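Local coordinates for chloramphenicol acetyltransferase (Aliivibrio fischeri, PDB 6PXA), which probably acetylates chloramphenicol with acetyl-CoA, as a trimeric acyltransferase of the hexapeptide-repeat family, and binds taurocholic acid in this crystal, at residues Lys40-Gly52 against Ile79-Gln91. Numbering follows the deposited sequence.
Sequences KTFEEQAVRYLLG and IASGATFMMAGNQ. With TCH (taurocholic acid), chain R.
Val-47 and Arg-48 lie beside Phe-85 and Met-86 as neighbouring parallel strands, 47-48 forming the outermost strand in this chain of one sheet of the left-handed beta-helix characteristic of hexapeptide-repeat acyltransferases. Three backbone bonds join them: Phe-85 N to Ala-46 O (2.7 Å), Arg-48 N to Phe-85 O (2.9 Å) and the more bent Met-87 N to Arg-48 O (149°). Val-47 and Phe-85 point into the core, where Leu-71 of strand 71-73 meets both. Phe-42 projects from the short helix 42-46, its CG swung opposite the backbone N (chi1 -179°), and places CE1 3.9 Å from Phe-85 CE2, which lies near the plane of the Phe-42 ring, at its edge.

Arg-48 and Met-86 lie on the other face, where both pack against a neighbouring subunit. The extended Arg-48 chain runs over Thr-84, whose CG2 is 3.5 Å from Arg-48 CD, while Thr-84 OG1 sits above one face of the guanidinium. Arg-48 NE donates to Gln-45 O at 3.0 Å, nearly straight and in the guanidinium plane, and Arg-48 NH1 forms a salt bridge with Glu-133 of the neighbouring subunit; together these should fix the rotation of the group at the interface. Further along, the Tyr-49 ring has Met-86 SD at its edge, a Met-aromatic contact, and Tyr-37 of the same neighbouring subunit packed edge-to-face. Gln-91 belongs to the taurocholate pocket: its backbone O is 3.3 Å from ligand C15, while its side chain turns to Tyr-49, laying NE2 over one ring face, 3.2 Å from Tyr-49 CD2.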
loop_
_atom_site.group_PDB
_atom_site.type_symbol
_atom_site.label_atom_id
_atom_site.label_comp_id
_atom_site.label_asym_id
_atom_site.label_seq_id
_atom_site.Cartn_x
_atom_site.Cartn_y
_atom_site.Cartn_z
ATOM N N LYS B 40 -9.290 11.245 7.030
ATOM C CA LYS B 40 -9.407 11.383 8.476
ATOM C C LYS B 40 -8.231 12.165 9.053
ATOM O O LYS B 40 -7.226 12.406 8.380
ATOM C CB LYS B 40 -9.528 9.997 9.114
ATOM C CG LYS B 40 -10.863 9.294 8.848
ATOM C CD LYS B 40 -10.747 7.804 9.186
ATOM C CE LYS B 40 -12.040 7.037 8.932
ATOM N NZ LYS B 40 -13.036 7.263 10.013
ATOM N N THR B 41 -8.366 12.570 10.323
ATOM C CA THR B 41 -7.312 13.334 10.976
ATOM C C THR B 41 -6.064 12.491 11.180
ATOM O O THR B 41 -6.097 11.252 11.183
ATOM C CB THR B 41 -7.728 13.835 12.358
ATOM O OG1 THR B 41 -7.890 12.708 13.234
ATOM C CG2 THR B 41 -9.021 14.649 12.326
ATOM N N PHE B 42 -4.961 13.202 11.414
ATOM C CA PHE B 42 -3.677 12.574 11.694
ATOM C C PHE B 42 -3.790 11.535 12.814
ATOM O O PHE B 42 -3.297 10.408 12.680
ATOM C CB PHE B 42 -2.673 13.672 12.055
ATOM C CG PHE B 42 -1.289 13.168 12.354
ATOM C CD1 PHE B 42 -0.469 12.742 11.337
ATOM C CD2 PHE B 42 -0.800 13.170 13.650
ATOM C CE1 PHE B 42 0.811 12.287 11.599
ATOM C CE2 PHE B 42 0.483 12.723 13.924
ATOM C CZ PHE B 42 1.287 12.275 12.896
ATOM N N GLU B 43 -4.454 11.888 13.927
ATOM C CA GLU B 43 -4.524 10.974 15.067
ATOM C C GLU B 43 -5.481 9.813 14.860
ATOM O O GLU B 43 -5.380 8.815 15.578
ATOM C CB GLU B 43 -4.927 11.714 16.355
ATOM C CG GLU B 43 -3.794 12.543 16.921
ATOM C CD GLU B 43 -4.089 13.033 18.335
ATOM O OE1 GLU B 43 -5.080 13.763 18.532
ATOM O OE2 GLU B 43 -3.326 12.668 19.244
ATOM N N GLU B 44 -6.405 9.892 13.912
ATOM C CA GLU B 44 -7.300 8.757 13.749
ATOM C C GLU B 44 -6.925 7.850 12.590
ATOM O O GLU B 44 -7.424 6.729 12.536
ATOM C CB GLU B 44 -8.749 9.220 13.613
ATOM C CG GLU B 44 -9.034 10.101 12.466
ATOM C CD GLU B 44 -10.344 10.842 12.632
ATOM O OE1 GLU B 44 -10.811 11.455 11.651
ATOM O OE2 GLU B 44 -10.906 10.815 13.746
ATOM N N GLN B 45 -6.006 8.262 11.720
ATOM C CA GLN B 45 -5.713 7.563 10.464
ATOM C C GLN B 45 -4.230 7.268 10.279
ATOM O O GLN B 45 -3.864 6.180 9.838
ATOM C CB GLN B 45 -6.235 8.442 9.297
ATOM C CG GLN B 45 -5.983 7.904 7.897
ATOM C CD GLN B 45 -6.824 6.690 7.596
ATOM O OE1 GLN B 45 -7.901 6.520 8.156
ATOM N NE2 GLN B 45 -6.332 5.832 6.711
ATOM N N ALA B 46 -3.365 8.214 10.615
ATOM C CA ALA B 46 -1.930 8.084 10.407
ATOM C C ALA B 46 -1.214 7.410 11.570
ATOM O O ALA B 46 -0.236 6.683 11.358
ATOM C CB ALA B 46 -1.318 9.473 10.175
ATOM N N VAL B 47 -1.625 7.683 12.801
ATOM C CA VAL B 47 -0.960 7.132 13.978
ATOM C C VAL B 47 -1.793 5.968 14.471
ATOM O O VAL B 47 -2.948 6.148 14.871
ATOM C CB VAL B 47 -0.776 8.192 15.071
ATOM C CG1 VAL B 47 -0.003 7.597 16.250
ATOM C CG2 VAL B 47 -0.043 9.386 14.499
ATOM N N ARG B 48 -1.234 4.766 14.416
ATOM C CA ARG B 48 -2.050 3.575 14.609
ATOM C C ARG B 48 -1.557 2.755 15.786
ATOM O O ARG B 48 -0.348 2.561 15.964
ATOM C CB ARG B 48 -2.088 2.696 13.339
ATOM C CG ARG B 48 -2.513 3.464 12.115
ATOM C CD ARG B 48 -2.769 2.544 10.929
ATOM N NE ARG B 48 -3.277 3.277 9.773
ATOM C CZ ARG B 48 -3.534 2.708 8.600
ATOM N NH1 ARG B 48 -3.340 1.403 8.457
ATOM N NH2 ARG B 48 -3.999 3.440 7.594
ATOM N N TYR B 49 -2.528 2.274 16.567
ATOM C CA TYR B 49 -2.332 1.364 17.692
ATOM C C TYR B 49 -1.631 2.043 18.854
ATOM O O TYR B 49 -0.958 1.375 19.635
ATOM C CB TYR B 49 -1.568 0.098 17.283
ATOM C CG TYR B 49 -2.152 -0.569 16.050
ATOM C CD1 TYR B 49 -3.330 -1.304 16.130
ATOM C CD2 TYR B 49 -1.523 -0.454 14.803
ATOM C CE1 TYR B 49 -3.872 -1.935 15.014
ATOM C CE2 TYR B 49 -2.072 -1.102 13.660
ATOM C CZ TYR B 49 -3.243 -1.814 13.771
ATOM O OH TYR B 49 -3.790 -2.438 12.644
ATOM N N LEU B 50 -1.799 3.359 18.984
ATOM C CA LEU B 50 -1.230 4.129 20.104
ATOM C C LEU B 50 -2.275 4.306 21.208
ATOM O O LEU B 50 -3.219 5.097 21.067
ATOM C CB LEU B 50 -0.728 5.482 19.608
ATOM C CG LEU B 50 0.123 6.208 20.650
ATOM C CD1 LEU B 50 1.242 5.307 21.090
ATOM C CD2 LEU B 50 0.695 7.429 20.029
ATOM N N LEU B 51 -2.097 3.578 22.319
ATOM C CA LEU B 51 -3.005 3.722 23.455
ATOM C C LEU B 51 -3.168 5.187 23.841
ATOM O O LEU B 51 -2.205 5.954 23.884
ATOM C CB LEU B 51 -2.496 2.915 24.666
ATOM C CG LEU B 51 -2.648 1.383 24.571
ATOM C CD1 LEU B 51 -2.069 0.689 25.795
ATOM C CD2 LEU B 51 -4.121 1.003 24.409
ATOM N N GLY B 52 -4.403 5.579 24.113
ATOM C CA GLY B 52 -4.699 6.939 24.496
ATOM C C GLY B 52 -5.308 7.754 23.387
ATOM O O GLY B 52 -5.679 8.910 23.616
ATOM N N ILE B 79 4.332 15.734 6.306
ATOM C CA ILE B 79 3.782 14.380 6.339
ATOM C C ILE B 79 2.656 14.283 5.309
ATOM O O ILE B 79 1.589 14.889 5.476
ATOM C CB ILE B 79 3.302 13.993 7.745
ATOM C CG1 ILE B 79 4.475 14.080 8.737
ATOM C CG2 ILE B 79 2.710 12.586 7.704
ATOM C CD1 ILE B 79 4.136 13.557 10.124
ATOM N N ALA B 80 2.867 13.482 4.262
ATOM C CA ALA B 80 1.901 13.414 3.168
ATOM C C ALA B 80 0.775 12.418 3.453
ATOM O O ALA B 80 0.835 11.610 4.391
ATOM C CB ALA B 80 2.598 13.058 1.847
ATOM N N SER B 81 -0.252 12.464 2.599
ATOM C CA SER B 81 -1.506 11.762 2.871
ATOM C C SER B 81 -1.277 10.260 3.020
ATOM O O SER B 81 -0.484 9.655 2.290
ATOM C CB SER B 81 -2.509 12.031 1.756
ATOM O OG SER B 81 -3.830 11.653 2.126
ATOM N N GLY B 82 -1.955 9.663 3.998
ATOM C CA GLY B 82 -1.885 8.231 4.197
ATOM C C GLY B 82 -0.596 7.704 4.784
ATOM O O GLY B 82 -0.473 6.487 4.960
ATOM N N ALA B 83 0.374 8.558 5.080
ATOM C CA ALA B 83 1.540 8.093 5.812
ATOM C C ALA B 83 1.102 7.496 7.154
ATOM O O ALA B 83 0.130 7.942 7.768
ATOM C CB ALA B 83 2.533 9.242 6.006
ATOM N N THR B 84 1.764 6.424 7.564
ATOM C CA THR B 84 1.293 5.613 8.681
ATOM C C THR B 84 2.434 5.348 9.650
ATOM O O THR B 84 3.528 4.927 9.239
ATOM C CB THR B 84 0.698 4.285 8.185
ATOM O OG1 THR B 84 -0.462 4.559 7.382
ATOM C CG2 THR B 84 0.273 3.428 9.361
ATOM N N PHE B 85 2.179 5.622 10.931
ATOM C CA PHE B 85 3.070 5.275 12.037
ATOM C C PHE B 85 2.471 4.098 12.796
ATOM O O PHE B 85 1.403 4.212 13.413
ATOM C CB PHE B 85 3.286 6.476 12.951
ATOM C CG PHE B 85 3.882 7.653 12.228
ATOM C CD1 PHE B 85 5.256 7.751 12.056
ATOM C CD2 PHE B 85 3.064 8.630 11.681
ATOM C CE1 PHE B 85 5.803 8.822 11.368
ATOM C CE2 PHE B 85 3.599 9.702 10.986
ATOM C CZ PHE B 85 4.987 9.795 10.839
ATOM N N MET B 86 3.145 2.966 12.742
ATOM C CA MET B 86 2.645 1.783 13.436
ATOM C C MET B 86 3.178 1.776 14.861
ATOM O O MET B 86 4.395 1.732 15.066
ATOM C CB MET B 86 3.052 0.519 12.692
ATOM C CG MET B 86 2.461 0.470 11.255
ATOM S SD MET B 86 0.707 0.201 11.139
ATOM C CE MET B 86 0.676 -1.582 11.389
ATOM N N MET B 87 2.277 1.836 15.842
ATOM C CA MET B 87 2.710 1.853 17.226
ATOM C C MET B 87 2.393 0.494 17.838
ATOM O O MET B 87 2.036 -0.446 17.120
ATOM C CB MET B 87 2.071 3.030 17.953
ATOM C CG MET B 87 2.400 4.418 17.316
ATOM S SD MET B 87 4.167 4.714 17.059
ATOM C CE MET B 87 4.715 4.988 18.770
ATOM N N ALA B 88 2.566 0.390 19.166
ATOM C CA ALA B 88 2.258 -0.801 19.965
ATOM C C ALA B 88 3.199 -1.971 19.693
ATOM O O ALA B 88 2.829 -3.131 19.922
ATOM C CB ALA B 88 0.801 -1.253 19.783
ATOM N N GLY B 89 4.422 -1.696 19.254
ATOM C CA GLY B 89 5.432 -2.749 19.196
ATOM C C GLY B 89 4.978 -3.974 18.442
ATOM O O GLY B 89 4.412 -3.887 17.343
ATOM N N ASN B 90 5.208 -5.144 19.024
ATOM C CA ASN B 90 4.812 -6.385 18.366
ATOM C C ASN B 90 3.335 -6.703 18.531
ATOM O O ASN B 90 2.914 -7.788 18.122
ATOM C CB ASN B 90 5.647 -7.557 18.896
ATOM C CG ASN B 90 5.368 -7.882 20.378
ATOM O OD1 ASN B 90 4.642 -7.166 21.071
ATOM N ND2 ASN B 90 5.952 -8.977 20.854
ATOM N N GLN B 91 2.554 -5.814 19.149
ATOM C CA GLN B 91 1.127 -6.051 19.400
ATOM C C GLN B 91 0.854 -7.441 19.988
ATOM O O GLN B 91 -0.179 -8.050 19.709
ATOM C CB GLN B 91 0.313 -5.839 18.124
ATOM C CG GLN B 91 0.415 -4.436 17.570
ATOM C CD GLN B 91 -0.445 -4.227 16.317
ATOM O OE1 GLN B 91 -1.434 -4.934 16.094
ATOM N NE2 GLN B 91 -0.068 -3.246 15.505
HETATM C C1 TCH R . -2.963 -3.176 23.461
HETATM C C2 TCH R . -3.842 -3.495 24.742
HETATM C C3 TCH R . -3.003 -4.229 25.819
HETATM O O3 TCH R . -3.829 -4.593 26.863
HETATM C C4 TCH R . -2.281 -5.508 25.251
HETATM C C5 TCH R . -1.440 -5.196 23.988
HETATM C C6 TCH R . -0.805 -6.489 23.412
HETATM C C7 TCH R . -1.836 -7.455 22.681
HETATM O O7 TCH R . -2.638 -8.106 23.602
HETATM C C8 TCH R . -2.727 -6.704 21.669
HETATM C C9 TCH R . -3.374 -5.444 22.375
HETATM C C10 TCH R . -2.311 -4.460 22.917
HETATM C C11 TCH R . -4.373 -4.787 21.398
HETATM C C12 TCH R . -5.336 -5.674 20.795
HETATM O O12 TCH R . -6.355 -6.053 21.702
HETATM C C13 TCH R . -4.675 -7.061 20.211
HETATM C C14 TCH R . -3.900 -7.632 21.164
HETATM C C15 TCH R . -3.320 -8.942 20.435
HETATM C C16 TCH R . -4.502 -9.454 19.755
HETATM C C17 TCH R . -5.578 -8.357 19.827
HETATM C C18 TCH R . -3.866 -6.699 18.954
HETATM C C19 TCH R . -1.366 -4.022 21.803
HETATM O O1S TCH R . -7.960 -16.899 22.126
HETATM C C20 TCH R . -6.295 -8.285 18.559
HETATM C C21 TCH R . -7.339 -7.131 18.455
HETATM C C22 TCH R . -7.039 -9.648 18.451
HETATM C C23 TCH R . -8.245 -9.779 19.381
HETATM C C24 TCH R . -8.788 -11.190 19.226
HETATM N N24 TCH R . -8.328 -12.223 20.123
HETATM O O24 TCH R . -9.566 -11.461 18.371
HETATM C C25 TCH R . -8.843 -13.562 19.950
HETATM C C26 TCH R . -7.917 -14.519 20.684
HETATM S S26 TCH R . -8.934 -15.883 21.277
HETATM O O2S TCH R . -10.188 -15.212 22.111
HETATM O O3S TCH R . -9.490 -16.746 19.981
#